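Local structure of clan CA, family C40, NlpC/P60 superfamily cysteine peptidase (Trichomonas vaginalis, 6BIO) at residues Q18-L23 / I83-Q88; V31-S36 / R43-L48; S37-A42 / N61-V66; F50-H55 / M186-N191. The protein probably acts as a cysteine-type peptidase of the NlpC/P60 family, one of the peptidoglycan hydrolases with which the parasite targets bacteria. All coordinates share one frame; numbering follows the deposited sequence.

Overall arrangement
Contact 4 is the buried one. It joins the 53-60 strand of the N-terminal part to helix 182-191 of the NlpC/P60 region, through hydrogen-bonded amides and a tyrosine. Contacts 1 and 2 are partly buried and belong to the same antiparallel sheet. Contact 1 is a sparse, mostly aliphatic meeting with a single direct hydrogen bond, whereas contact 2 is a hairpin with four backbone bonds between its arms. Contact 3 lies at the surface, where the connection between those arms leans on a phenylalanine of strand 63-68. Leu23 of contact 1 packs on Leu48 and Val31 of contact 2. Tyr34 of contact 2 touches Pro39 and Phe63 of contact 3.

Contact 1 of 4, residues Q18-L23 / I83-Q88; sequences QTIGRL and ITIPTQ
Ile20 and Ile83 make the central meeting. The N-H of Ile83 donates to Ile20 O over 2.9 Å, with an N-H...O angle of 154°, and it comes in tilted from the carbonyl plane. The two side chains cross at about a right angle. Ile20 turns its CG2 branch to Ile83 CB, 3.9 Å away. In Ile20, CG1 stands opposite the carbonyl carbon (chi1 -57°) and carries CD1 toward Ile85, while CG2 lies opposite the backbone N. The two CD1 methyls, of Ile20 and Ile85, stand 4.1 Å apart. On the other flank, Ile83 CG1 lies 3.9 Å from Arg22 CB. The contact sits in a large antiparallel sheet, where strand 19-23 runs between strands 53-60 and 80-88. The backbone pairing is completed by a water that accepts from Ile20 N at 3.0 Å and donates to Ile83 O at 2.7 Å. Farther out, the rest of the Arg22 chain bends away at chi3 (83°), and its guanidinium group forms salt bridges with Glu81 and Asp51. Gly21 and Leu23 bond through their backbones to the 50-55 segment, which fixes strand 19-23 from its other edge.

Contact 2 of 4, residues V31-S36 / R43-L48; sequences VKAYKS and RNCYWL
Ala33 CB fits against the Tyr46 ring, 3.8 Å from CD1, while Lys35 crosses near the hydroxyl of the same ring. Cys45 SG sits 3.6 Å above the centre of one face of that ring. The thiol fills the space between the ring, Ala33 CB and the CG of Lys35. The methylenes of Lys32 run alongside Trp47 in the same direction, and Lys32 CG comes within 3.4 Å of Trp47 NE1. Tyr34 lays CE1 against Asn44 CB at 3.6 Å, with the ring and amide planes 72° apart. The Asn44 amide is folded back over its own backbone (chi1 58°). Asn44 ND2 rests over one face of the Trp47 indole, toward its rim, and donates to Tyr46 O at 3.0 Å, almost straight at 175°. Ala33 N reaches that oxygen from the opposite face of the carbonyl plane, so two donors grip it. A water joins Lys32 NZ to Asn44 OD1. The Tyr46 hydroxyl and Lys35 NZ both turn to Glu71, and Lys35 NZ also bonds to Asp72 O. Val31 N to Leu48 O and Leu48 N to Val31 O are paired bonds, both 2.9 Å. Strands 30-34 and 46-49 form an antiparallel beta hairpin at the sheet edge.

Contact 3 of 4, residues S37-A42 / N61-V66; sequences SNPDLA and NGFAHV
Phe63 reaches toward the 37-42 loop, and its ring meets three residues there in turn. The bond from CA to CB already points at the loop. CG stands opposite the carbonyl carbon (chi1 -69°), and this brings the ring beside Ser37. Phe63 CD2 lies 3.4 Å from Ser37 O. The next atom, Phe63 CE2, lies 3.8 Å from Pro39 CD. At the tip, Phe63 CZ keeps 3.9 Å from Pro39 CG. Leu41 CD2 comes to the ring edge near its plane, 4.3 Å from Phe63 CZ. Elsewhere Phe63 CE1 touches the ring of Tyr34. Beside the ring, Asn61 ND2 donates to Ser37 OG over 3.2 Å. The bond is bent (138°), with the oxygen 22° out of the amide plane. The contact lies at the surface, and its chemistry is mixed. The ring contact is van der Waals, with Pro39, Leu41 and a carbonyl oxygen. The polar part centres on Ser37 OG, which is shared by Asn61 ND2 and Glu60.

Contact 4 of 4, residues F50-H55 / M186-N191; sequences FDYYVH and MQWAYN
Tyr52 points its hydroxyl at Gln187, and Asn191 grips the backbone of Tyr53. These bonds join the start of strand 53-60 to helix 182-191 of the papain-like (clan CA) NlpC/P60 fold. The packing is tight around Tyr52. Tyr52 OH donates to Gln187 OE1 over 2.6 Å, and this oxygen lies at the ring edge, in plane. Gln187 CG stands opposite the backbone N (chi1 -174°), the chain runs on extended to the amide, and the amide plane stands 87° from the ring. Gln187 NE2 bonds to Met197 O, which should fix that amide's rotation. Asn191 CB sits over one face of Tyr52, with its amide stacked within 22° of the ring plane. Trp188 adds its CB, 4.2 Å from Tyr52 CE1. The Tyr53 side is looser and partly exposed. Tyr53 CB is 3.9 Å from Asn191 OD1, and its ring makes a cation-pi contact with Arg192. Arg192, beyond the helix, also forms a salt bridge with Asp51. The Asn191 amide still pairs with the backbone N and O of Tyr53. Asn191 ND2 donates to Tyr53 O at 2.9 Å, and Tyr53 N sends its N-H nearly straight onto a lone pair of Asn191 OD1, also at 2.9 Å.

Contact 1 of 4, residues Q18-L23 / I83-Q88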
loop_
_atom_site.group_PDB
_atom_site.type_symbol
_atom_site.label_atom_id
_atom_site.label_comp_id
_atom_site.label_asym_id
_atom_site.label_seq_id
_atom_site.Cartn_x
_atom_site.Cartn_y
_atom_site.Cartn_z
ATOM N N GLN A 18 13.661 -9.527 -1.769
ATOM C CA GLN A 18 13.078 -8.419 -2.511
ATOM C C GLN A 18 13.759 -7.124 -2.104
ATOM O O GLN A 18 14.375 -7.025 -1.051
ATOM C CB GLN A 18 11.583 -8.319 -2.234
ATOM C CG GLN A 18 10.822 -9.476 -2.799
ATOM C CD GLN A 18 9.431 -9.633 -2.201
ATOM O OE1 GLN A 18 8.530 -8.825 -2.453
ATOM N NE2 GLN A 18 9.230 -10.708 -1.436
ATOM N N THR A 19 13.627 -6.114 -2.950
ATOM C CA THR A 19 14.089 -4.754 -2.690
ATOM C C THR A 19 12.890 -3.820 -2.762
ATOM O O THR A 19 11.756 -4.246 -2.968
ATOM C CB THR A 19 15.220 -4.363 -3.633
ATOM O OG1 THR A 19 14.752 -4.530 -4.977
ATOM C CG2 THR A 19 16.490 -5.169 -3.383
ATOM N N ILE A 20 13.132 -2.543 -2.560
ATOM C CA ILE A 20 12.087 -1.520 -2.505
ATOM C C ILE A 20 12.179 -0.697 -3.761
ATOM O O ILE A 20 13.258 -0.237 -4.110
ATOM C CB ILE A 20 12.241 -0.586 -1.287
ATOM C CG1 ILE A 20 12.247 -1.420 -0.012
ATOM C CG2 ILE A 20 11.132 0.469 -1.271
ATOM C CD1 ILE A 20 12.589 -0.650 1.236
ATOM N N GLY A 21 11.032 -0.449 -4.389
ATOM C CA GLY A 21 10.959 0.455 -5.504
ATOM C C GLY A 21 10.013 1.621 -5.282
ATOM O O GLY A 21 9.023 1.533 -4.554
ATOM N N ARG A 22 10.323 2.717 -5.948
ATOM C CA ARG A 22 9.429 3.862 -5.981
ATOM C C ARG A 22 9.236 4.216 -7.447
ATOM O O ARG A 22 10.222 4.347 -8.182
ATOM C CB ARG A 22 9.983 5.066 -5.186
ATOM C CG ARG A 22 9.075 6.298 -5.286
ATOM C CD ARG A 22 9.636 7.492 -4.507
ATOM N NE ARG A 22 10.597 8.150 -5.306
ATOM C CZ ARG A 22 10.364 9.220 -6.069
ATOM N NH1 ARG A 22 9.196 9.874 -6.126
ATOM N NH2 ARG A 22 11.350 9.641 -6.770
ATOM N N LEU A 23 7.978 4.380 -7.865
ATOM C CA LEU A 23 7.702 4.682 -9.261
ATOM C C LEU A 23 8.059 6.116 -9.588
ATOM O O LEU A 23 7.689 7.052 -8.877
ATOM C CB LEU A 23 6.250 4.409 -9.604
ATOM C CG LEU A 23 6.092 2.970 -10.106
ATOM C CD1 LEU A 23 6.293 1.978 -9.018
ATOM C CD2 LEU A 23 4.891 2.721 -10.817
ATOM N N ILE A 83 15.193 1.842 -3.851
ATOM C CA ILE A 83 15.288 2.674 -2.663
ATOM C C ILE A 83 15.912 1.856 -1.555
ATOM O O ILE A 83 15.453 0.737 -1.292
ATOM C CB ILE A 83 13.851 3.043 -2.214
ATOM C CG1 ILE A 83 13.123 3.893 -3.261
ATOM C CG2 ILE A 83 13.846 3.664 -0.808
ATOM C CD1 ILE A 83 13.735 5.261 -3.436
ATOM N N THR A 84 16.886 2.438 -0.859
ATOM C CA THR A 84 17.324 1.910 0.429
ATOM C C THR A 84 17.168 2.994 1.487
ATOM O O THR A 84 17.263 4.181 1.187
ATOM C CB THR A 84 18.756 1.334 0.409
ATOM O OG1 THR A 84 19.694 2.380 0.155
ATOM C CG2 THR A 84 18.875 0.270 -0.691
ATOM N N ILE A 85 16.939 2.582 2.729
ATOM C CA ILE A 85 16.532 3.509 3.787
ATOM C C ILE A 85 17.450 3.404 5.014
ATOM O O ILE A 85 17.393 2.426 5.756
ATOM C CB ILE A 85 15.056 3.297 4.180
ATOM C CG1 ILE A 85 14.154 3.389 2.955
ATOM C CG2 ILE A 85 14.648 4.315 5.225
ATOM C CD1 ILE A 85 12.725 2.928 3.205
ATOM N N PRO A 86 18.279 4.408 5.287
ATOM C CA PRO A 86 19.106 4.377 6.503
ATOM C C PRO A 86 18.271 4.529 7.749
ATOM O O PRO A 86 17.335 5.330 7.785
ATOM C CB PRO A 86 20.013 5.599 6.340
ATOM C CG PRO A 86 19.995 5.890 4.888
ATOM C CD PRO A 86 18.628 5.532 4.406
ATOM N N THR A 87 18.628 3.784 8.793
ATOM C CA THR A 87 17.998 3.926 10.095
ATOM C C THR A 87 18.996 3.411 11.144
ATOM O O THR A 87 20.165 3.146 10.831
ATOM C CB THR A 87 16.618 3.244 10.105
ATOM O OG1 THR A 87 15.958 3.543 11.347
ATOM C CG2 THR A 87 16.715 1.763 9.913
ATOM N N GLN A 88 18.521 3.243 12.373
ATOM C CA GLN A 88 19.307 2.671 13.457
ATOM C C GLN A 88 18.469 1.697 14.264
ATOM O O GLN A 88 17.240 1.819 14.332
ATOM C CB GLN A 88 19.917 3.737 14.349
ATOM C CG GLN A 88 18.912 4.452 15.177
ATOM C CD GLN A 88 19.636 5.376 16.145
ATOM O OE1 GLN A 88 19.584 5.207 17.378
ATOM N NE2 GLN A 88 20.382 6.334 15.584
HETATM O O HOH W 1 15.924 -1.877 -1.534
#

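Contact 2 of 4, residues V31-S36 / R43-L48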
loop_
_atom_site.group_PDB
_atom_site.type_symbol
_atom_site.label_atom_id
_atom_site.label_comp_id
_atom_site.label_asym_id
_atom_site.label_seq_id
_atom_site.Cartn_x
_atom_site.Cartn_y
_atom_site.Cartn_z
ATOM N N VAL A 31 2.600 4.191 -15.798
ATOM C CA VAL A 31 3.290 3.168 -16.586
ATOM C C VAL A 31 2.336 1.993 -16.756
ATOM O O VAL A 31 1.669 1.572 -15.804
ATOM C CB VAL A 31 4.644 2.739 -15.934
ATOM C CG1 VAL A 31 4.456 2.187 -14.518
ATOM C CG2 VAL A 31 5.385 1.717 -16.791
ATOM N N LYS A 32 2.310 1.408 -17.967
ATOM C CA LYS A 32 1.519 0.200 -18.203
ATOM C C LYS A 32 2.080 -0.956 -17.385
ATOM O O LYS A 32 3.295 -1.154 -17.309
ATOM C CB LYS A 32 1.516 -0.158 -19.689
ATOM C CG LYS A 32 0.635 0.775 -20.487
ATOM C CD LYS A 32 0.593 0.369 -21.970
ATOM C CE LYS A 32 -0.389 1.269 -22.758
ATOM N NZ LYS A 32 -0.606 0.769 -24.145
ATOM N N ALA A 33 1.190 -1.773 -16.835
ATOM C CA ALA A 33 1.560 -2.972 -16.102
ATOM C C ALA A 33 1.025 -4.198 -16.834
ATOM O O ALA A 33 -0.029 -4.150 -17.499
ATOM C CB ALA A 33 1.013 -2.920 -14.688
ATOM N N TYR A 34 1.767 -5.284 -16.711
ATOM C CA TYR A 34 1.468 -6.535 -17.387
ATOM C C TYR A 34 1.581 -7.704 -16.416
ATOM O O TYR A 34 2.162 -7.606 -15.346
ATOM C CB TYR A 34 2.437 -6.754 -18.563
ATOM C CG TYR A 34 2.402 -5.653 -19.563
ATOM C CD1 TYR A 34 1.471 -5.657 -20.576
ATOM C CD2 TYR A 34 3.279 -4.585 -19.476
ATOM C CE1 TYR A 34 1.420 -4.636 -21.502
ATOM C CE2 TYR A 34 3.242 -3.559 -20.403
ATOM C CZ TYR A 34 2.301 -3.580 -21.400
ATOM O OH TYR A 34 2.254 -2.576 -22.345
ATOM N N LYS A 35 1.043 -8.832 -16.813
ATOM C CA LYS A 35 1.097 -10.016 -15.988
ATOM C C LYS A 35 2.205 -10.979 -16.402
ATOM O O LYS A 35 2.291 -12.079 -15.849
ATOM C CB LYS A 35 -0.279 -10.706 -15.983
ATOM C CG LYS A 35 -1.324 -9.944 -15.128
ATOM C CD LYS A 35 -1.082 -10.171 -13.645
ATOM C CE LYS A 35 -1.855 -9.207 -12.785
ATOM N NZ LYS A 35 -1.658 -9.577 -11.371
ATOM N N SER A 36 3.068 -10.589 -17.325
ATOM C CA SER A 36 4.268 -11.363 -17.644
ATOM C C SER A 36 5.363 -10.427 -18.149
ATOM O O SER A 36 5.109 -9.269 -18.481
ATOM C CB SER A 36 3.997 -12.412 -18.689
ATOM O OG SER A 36 4.053 -11.860 -19.933
ATOM N N ARG A 43 -2.410 -5.578 -24.334
ATOM C CA ARG A 43 -3.323 -5.971 -23.285
ATOM C C ARG A 43 -2.611 -5.803 -21.940
ATOM O O ARG A 43 -2.242 -6.762 -21.277
ATOM C CB ARG A 43 -3.827 -7.447 -23.522
ATOM C CG ARG A 43 -4.828 -7.641 -24.695
ATOM C CD ARG A 43 -5.465 -9.060 -24.691
ATOM N NE ARG A 43 -6.587 -9.236 -25.627
ATOM C CZ ARG A 43 -6.465 -9.592 -26.909
ATOM N NH1 ARG A 43 -5.256 -9.785 -27.458
ATOM N NH2 ARG A 43 -7.555 -9.736 -27.667
ATOM N N ASN A 44 -2.381 -4.554 -21.548
ATOM C CA ASN A 44 -1.900 -4.315 -20.197
ATOM C C ASN A 44 -3.030 -4.572 -19.210
ATOM O O ASN A 44 -4.206 -4.333 -19.503
ATOM C CB ASN A 44 -1.377 -2.896 -20.030
ATOM C CG ASN A 44 -2.404 -1.838 -20.339
ATOM O OD1 ASN A 44 -2.884 -1.713 -21.478
ATOM N ND2 ASN A 44 -2.727 -1.031 -19.337
ATOM N N CYS A 45 -2.672 -5.096 -18.040
ATOM C CA CYS A 45 -3.698 -5.413 -17.045
ATOM C C CYS A 45 -4.269 -4.162 -16.390
ATOM O O CYS A 45 -5.442 -4.155 -16.006
ATOM C CB CYS A 45 -3.186 -6.412 -16.005
ATOM S SG CYS A 45 -1.590 -6.023 -15.219
ATOM N N TYR A 46 -3.438 -3.140 -16.219
ATOM C CA TYR A 46 -3.779 -1.857 -15.619
ATOM C C TYR A 46 -2.509 -1.008 -15.754
ATOM O O TYR A 46 -1.637 -1.329 -16.559
ATOM C CB TYR A 46 -4.302 -2.023 -14.164
ATOM C CG TYR A 46 -3.529 -2.988 -13.274
ATOM C CD1 TYR A 46 -2.241 -2.696 -12.825
ATOM C CD2 TYR A 46 -4.102 -4.213 -12.901
ATOM C CE1 TYR A 46 -1.569 -3.587 -12.006
ATOM C CE2 TYR A 46 -3.417 -5.116 -12.100
ATOM C CZ TYR A 46 -2.144 -4.809 -11.675
ATOM O OH TYR A 46 -1.372 -5.639 -10.887
ATOM N N TRP A 47 -2.401 0.061 -14.971
ATOM C CA TRP A 47 -1.223 0.889 -14.872
ATOM C C TRP A 47 -0.831 1.009 -13.411
ATOM O O TRP A 47 -1.621 0.763 -12.506
ATOM C CB TRP A 47 -1.513 2.307 -15.374
ATOM C CG TRP A 47 -1.795 2.438 -16.851
ATOM C CD1 TRP A 47 -0.938 2.963 -17.794
ATOM C CD2 TRP A 47 -2.991 2.111 -17.564
ATOM N NE1 TRP A 47 -1.529 2.992 -19.033
ATOM C CE2 TRP A 47 -2.790 2.476 -18.929
ATOM C CE3 TRP A 47 -4.218 1.563 -17.194
ATOM C CZ2 TRP A 47 -3.774 2.277 -19.920
ATOM C CZ3 TRP A 47 -5.201 1.380 -18.188
ATOM C CH2 TRP A 47 -4.961 1.731 -19.525
ATOM N N LEU A 48 0.416 1.407 -13.187
ATOM C CA LEU A 48 0.834 1.899 -11.881
ATOM C C LEU A 48 1.315 3.337 -12.031
ATOM O O LEU A 48 1.527 3.805 -13.147
ATOM C CB LEU A 48 1.907 1.021 -11.224
ATOM C CG LEU A 48 1.448 -0.371 -10.842
ATOM C CD1 LEU A 48 2.634 -1.157 -10.306
ATOM C CD2 LEU A 48 0.291 -0.353 -9.861
HETATM O O HOH W 2 -1.658 -1.912 -23.792
HETATM O O HOH W 3 -1.153 -8.138 -18.800
#

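Contact 3 of 4, residues S37-A42 / N61-V66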
loop_
_atom_site.group_PDB
_atom_site.type_symbol
_atom_site.label_atom_id
_atom_site.label_comp_id
_atom_site.label_asym_id
_atom_site.label_seq_id
_atom_site.Cartn_x
_atom_site.Cartn_y
_atom_site.Cartn_z
ATOM N N SER A 37 6.586 -10.945 -18.199
ATOM C CA SER A 37 7.733 -10.222 -18.719
ATOM C C SER A 37 7.879 -10.334 -20.226
ATOM O O SER A 37 8.869 -9.840 -20.793
ATOM C CB SER A 37 8.993 -10.707 -18.065
ATOM O OG SER A 37 9.273 -12.039 -18.467
ATOM N N ASN A 38 6.938 -10.996 -20.878
ATOM C CA ASN A 38 6.866 -11.047 -22.338
ATOM C C ASN A 38 5.398 -10.955 -22.721
ATOM O O ASN A 38 4.786 -11.915 -23.193
ATOM C CB ASN A 38 7.489 -12.353 -22.827
ATOM C CG ASN A 38 7.747 -12.360 -24.298
ATOM O OD1 ASN A 38 7.367 -11.436 -25.037
ATOM N ND2 ASN A 38 8.399 -13.415 -24.753
ATOM N N PRO A 39 4.800 -9.790 -22.533
ATOM C CA PRO A 39 3.349 -9.678 -22.595
ATOM C C PRO A 39 2.878 -9.431 -24.006
ATOM O O PRO A 39 3.647 -9.078 -24.898
ATOM C CB PRO A 39 3.064 -8.424 -21.753
ATOM C CG PRO A 39 4.313 -7.596 -21.888
ATOM C CD PRO A 39 5.433 -8.581 -21.983
ATOM N N ASP A 40 1.583 -9.639 -24.172
ATOM C CA ASP A 40 0.820 -9.015 -25.235
ATOM C C ASP A 40 0.764 -7.528 -24.885
ATOM O O ASP A 40 0.009 -7.109 -24.008
ATOM C CB ASP A 40 -0.566 -9.661 -25.240
ATOM C CG ASP A 40 -1.471 -9.114 -26.298
ATOM O OD1 ASP A 40 -1.062 -8.122 -26.959
ATOM O OD2 ASP A 40 -2.607 -9.692 -26.447
ATOM N N LEU A 41 1.582 -6.713 -25.552
ATOM C CA LEU A 41 1.755 -5.329 -25.101
ATOM C C LEU A 41 0.498 -4.486 -25.265
ATOM O O LEU A 41 0.385 -3.429 -24.618
ATOM C CB LEU A 41 2.899 -4.659 -25.852
ATOM C CG LEU A 41 4.292 -5.196 -25.508
ATOM C CD1 LEU A 41 5.354 -4.805 -26.548
ATOM C CD2 LEU A 41 4.767 -4.720 -24.137
ATOM N N ALA A 42 -0.420 -4.917 -26.134
ATOM C CA ALA A 42 -1.720 -4.286 -26.292
ATOM C C ALA A 42 -2.627 -4.514 -25.101
ATOM O O ALA A 42 -3.563 -3.731 -24.904
ATOM C CB ALA A 42 -2.429 -4.863 -27.527
ATOM N N ASN A 61 13.829 -9.321 -19.061
ATOM C CA ASN A 61 13.389 -8.874 -20.384
ATOM C C ASN A 61 12.989 -7.410 -20.419
ATOM O O ASN A 61 12.061 -7.020 -21.135
ATOM C CB ASN A 61 12.234 -9.730 -20.883
ATOM C CG ASN A 61 12.591 -11.155 -20.961
ATOM O OD1 ASN A 61 13.705 -11.499 -21.348
ATOM N ND2 ASN A 61 11.645 -12.024 -20.584
ATOM N N GLY A 62 13.696 -6.584 -19.653
ATOM C CA GLY A 62 13.420 -5.164 -19.642
ATOM C C GLY A 62 12.355 -4.720 -18.665
ATOM O O GLY A 62 12.062 -3.521 -18.600
ATOM N N PHE A 63 11.760 -5.641 -17.921
ATOM C CA PHE A 63 10.727 -5.323 -16.951
ATOM C C PHE A 63 11.208 -5.569 -15.532
ATOM O O PHE A 63 12.022 -6.457 -15.273
ATOM C CB PHE A 63 9.503 -6.219 -17.188
ATOM C CG PHE A 63 8.750 -5.928 -18.463
ATOM C CD1 PHE A 63 7.759 -4.954 -18.505
ATOM C CD2 PHE A 63 8.990 -6.662 -19.607
ATOM C CE1 PHE A 63 7.064 -4.707 -19.644
ATOM C CE2 PHE A 63 8.311 -6.400 -20.774
ATOM C CZ PHE A 63 7.349 -5.418 -20.795
ATOM N N ALA A 64 10.637 -4.817 -14.613
ATOM C CA ALA A 64 10.711 -5.095 -13.191
ATOM C C ALA A 64 9.447 -5.842 -12.773
ATOM O O ALA A 64 8.335 -5.445 -13.150
ATOM C CB ALA A 64 10.795 -3.801 -12.382
ATOM N N HIS A 65 9.625 -6.921 -12.013
ATOM C CA HIS A 65 8.541 -7.655 -11.400
ATOM C C HIS A 65 8.309 -7.021 -10.039
ATOM O O HIS A 65 9.204 -7.055 -9.184
ATOM C CB HIS A 65 8.943 -9.107 -11.241
ATOM C CG HIS A 65 7.810 -10.002 -10.898
ATOM N ND1 HIS A 65 7.999 -11.337 -10.591
ATOM C CD2 HIS A 65 6.471 -9.783 -10.839
ATOM C CE1 HIS A 65 6.820 -11.890 -10.353
ATOM N NE2 HIS A 65 5.880 -10.977 -10.502
ATOM N N VAL A 66 7.142 -6.403 -9.843
ATOM C CA VAL A 66 6.864 -5.620 -8.645
ATOM C C VAL A 66 5.661 -6.201 -7.917
ATOM O O VAL A 66 4.821 -6.886 -8.495
ATOM C CB VAL A 66 6.700 -4.100 -8.943
ATOM C CG1 VAL A 66 7.950 -3.566 -9.668
ATOM C CG2 VAL A 66 5.455 -3.833 -9.793
#

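Contact 4 of 4, residues F50-H55 / M186-N191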
loop_
_atom_site.group_PDB
_atom_site.type_symbol
_atom_site.label_atom_id
_atom_site.label_comp_id
_atom_site.label_asym_id
_atom_site.label_seq_id
_atom_site.Cartn_x
_atom_site.Cartn_y
_atom_site.Cartn_z
ATOM N N PHE A 50 2.999 7.328 -10.549
ATOM C CA PHE A 50 4.095 8.072 -9.958
ATOM C C PHE A 50 4.005 8.097 -8.441
ATOM O O PHE A 50 2.938 8.336 -7.866
ATOM C CB PHE A 50 4.024 9.500 -10.503
ATOM C CG PHE A 50 5.057 10.412 -9.930
ATOM C CD1 PHE A 50 6.400 10.265 -10.233
ATOM C CD2 PHE A 50 4.668 11.373 -9.029
ATOM C CE1 PHE A 50 7.311 11.102 -9.635
ATOM C CE2 PHE A 50 5.604 12.253 -8.459
ATOM C CZ PHE A 50 6.910 12.098 -8.742
ATOM N N ASP A 51 5.140 7.847 -7.780
ATOM C CA ASP A 51 5.309 7.945 -6.337
ATOM C C ASP A 51 4.629 6.830 -5.560
ATOM O O ASP A 51 4.608 6.892 -4.342
ATOM C CB ASP A 51 4.947 9.330 -5.811
ATOM C CG ASP A 51 5.612 9.669 -4.493
ATOM O OD1 ASP A 51 6.834 9.466 -4.371
ATOM O OD2 ASP A 51 4.935 10.197 -3.598
ATOM N N TYR A 52 4.121 5.800 -6.242
ATOM C CA TYR A 52 3.731 4.583 -5.555
ATOM C C TYR A 52 4.974 3.832 -5.095
ATOM O O TYR A 52 6.026 3.870 -5.733
ATOM C CB TYR A 52 2.902 3.684 -6.488
ATOM C CG TYR A 52 1.419 4.042 -6.638
ATOM C CD1 TYR A 52 0.918 5.280 -6.234
ATOM C CD2 TYR A 52 0.518 3.123 -7.182
ATOM C CE1 TYR A 52 -0.415 5.585 -6.381
ATOM C CE2 TYR A 52 -0.811 3.437 -7.319
ATOM C CZ TYR A 52 -1.281 4.659 -6.919
ATOM O OH TYR A 52 -2.607 4.966 -7.060
ATOM N N TYR A 53 4.817 3.113 -3.986
ATOM C CA TYR A 53 5.856 2.247 -3.444
ATOM C C TYR A 53 5.531 0.784 -3.757
ATOM O O TYR A 53 4.373 0.354 -3.684
ATOM C CB TYR A 53 5.982 2.463 -1.929
ATOM C CG TYR A 53 6.263 3.878 -1.473
ATOM C CD1 TYR A 53 6.811 4.819 -2.296
ATOM C CD2 TYR A 53 5.950 4.237 -0.187
ATOM C CE1 TYR A 53 7.055 6.112 -1.835
ATOM C CE2 TYR A 53 6.219 5.507 0.303
ATOM C CZ TYR A 53 6.761 6.431 -0.535
ATOM O OH TYR A 53 7.011 7.710 -0.050
ATOM N N VAL A 54 6.579 0.021 -4.066
ATOM C CA VAL A 54 6.446 -1.394 -4.388
ATOM C C VAL A 54 7.592 -2.155 -3.737
ATOM O O VAL A 54 8.621 -1.583 -3.377
ATOM C CB VAL A 54 6.434 -1.660 -5.913
ATOM C CG1 VAL A 54 5.314 -0.903 -6.556
ATOM C CG2 VAL A 54 7.773 -1.324 -6.532
ATOM N N HIS A 55 7.434 -3.486 -3.700
ATOM C CA HIS A 55 8.556 -4.370 -3.573
ATOM C C HIS A 55 8.974 -4.824 -4.967
ATOM O O HIS A 55 8.140 -4.992 -5.862
ATOM C CB HIS A 55 8.219 -5.643 -2.794
ATOM C CG HIS A 55 7.538 -5.409 -1.476
ATOM N ND1 HIS A 55 8.181 -5.418 -0.253
ATOM C CD2 HIS A 55 6.236 -5.194 -1.211
ATOM C CE1 HIS A 55 7.298 -5.180 0.700
ATOM N NE2 HIS A 55 6.105 -5.073 0.149
ATOM N N MET A 186 -8.100 6.562 -3.108
ATOM C CA MET A 186 -8.245 5.292 -2.397
ATOM C C MET A 186 -7.061 4.399 -2.677
ATOM O O MET A 186 -6.497 3.813 -1.750
ATOM C CB MET A 186 -9.526 4.593 -2.833
ATOM C CG MET A 186 -10.843 5.372 -2.728
ATOM S SD MET A 186 -11.357 5.908 -1.061
ATOM C CE MET A 186 -10.524 7.508 -0.964
ATOM N N GLN A 187 -6.673 4.282 -3.948
ATOM C CA GLN A 187 -5.588 3.372 -4.295
ATOM C C GLN A 187 -4.278 3.852 -3.688
ATOM O O GLN A 187 -3.501 3.049 -3.161
ATOM C CB GLN A 187 -5.481 3.215 -5.802
ATOM C CG GLN A 187 -4.447 2.163 -6.213
ATOM C CD GLN A 187 -4.226 2.087 -7.699
ATOM O OE1 GLN A 187 -3.905 3.082 -8.359
ATOM N NE2 GLN A 187 -4.361 0.898 -8.247
ATOM N N TRP A 188 -4.035 5.165 -3.729
ATOM C CA TRP A 188 -2.835 5.730 -3.130
ATOM C C TRP A 188 -2.768 5.400 -1.639
ATOM O O TRP A 188 -1.715 5.018 -1.103
ATOM C CB TRP A 188 -2.816 7.255 -3.369
ATOM C CG TRP A 188 -1.756 7.907 -2.515
ATOM C CD1 TRP A 188 -0.439 7.984 -2.763
ATOM C CD2 TRP A 188 -1.950 8.444 -1.200
ATOM N NE1 TRP A 188 0.213 8.538 -1.678
ATOM C CE2 TRP A 188 -0.691 8.818 -0.707
ATOM C CE3 TRP A 188 -3.072 8.652 -0.397
ATOM C CZ2 TRP A 188 -0.531 9.390 0.555
ATOM C CZ3 TRP A 188 -2.892 9.208 0.842
ATOM C CH2 TRP A 188 -1.628 9.542 1.314
ATOM N N ALA A 189 -3.860 5.641 -0.913
ATOM C CA ALA A 189 -3.819 5.466 0.535
ATOM C C ALA A 189 -3.442 4.029 0.873
ATOM O O ALA A 189 -2.626 3.764 1.761
ATOM C CB ALA A 189 -5.161 5.840 1.163
ATOM N N TYR A 190 -4.067 3.063 0.185
ATOM C CA TYR A 190 -3.735 1.669 0.458
ATOM C C TYR A 190 -2.346 1.284 -0.047
ATOM O O TYR A 190 -1.674 0.442 0.572
ATOM C CB TYR A 190 -4.876 0.733 -0.010
ATOM C CG TYR A 190 -5.940 0.663 1.075
ATOM C CD1 TYR A 190 -5.737 -0.169 2.150
ATOM C CD2 TYR A 190 -7.082 1.441 1.049
ATOM C CE1 TYR A 190 -6.620 -0.215 3.180
ATOM C CE2 TYR A 190 -7.983 1.405 2.096
ATOM C CZ TYR A 190 -7.766 0.539 3.145
ATOM O OH TYR A 190 -8.632 0.468 4.213
ATOM N N ASN A 191 -1.842 1.949 -1.087
ATOM C CA ASN A 191 -0.461 1.732 -1.513
ATOM C C ASN A 191 0.486 2.003 -0.352
ATOM O O ASN A 191 1.457 1.271 -0.150
ATOM C CB ASN A 191 -0.105 2.642 -2.685
ATOM C CG ASN A 191 1.346 2.456 -3.083
ATOM O OD1 ASN A 191 2.231 3.230 -2.705
ATOM N ND2 ASN A 191 1.615 1.391 -3.804
#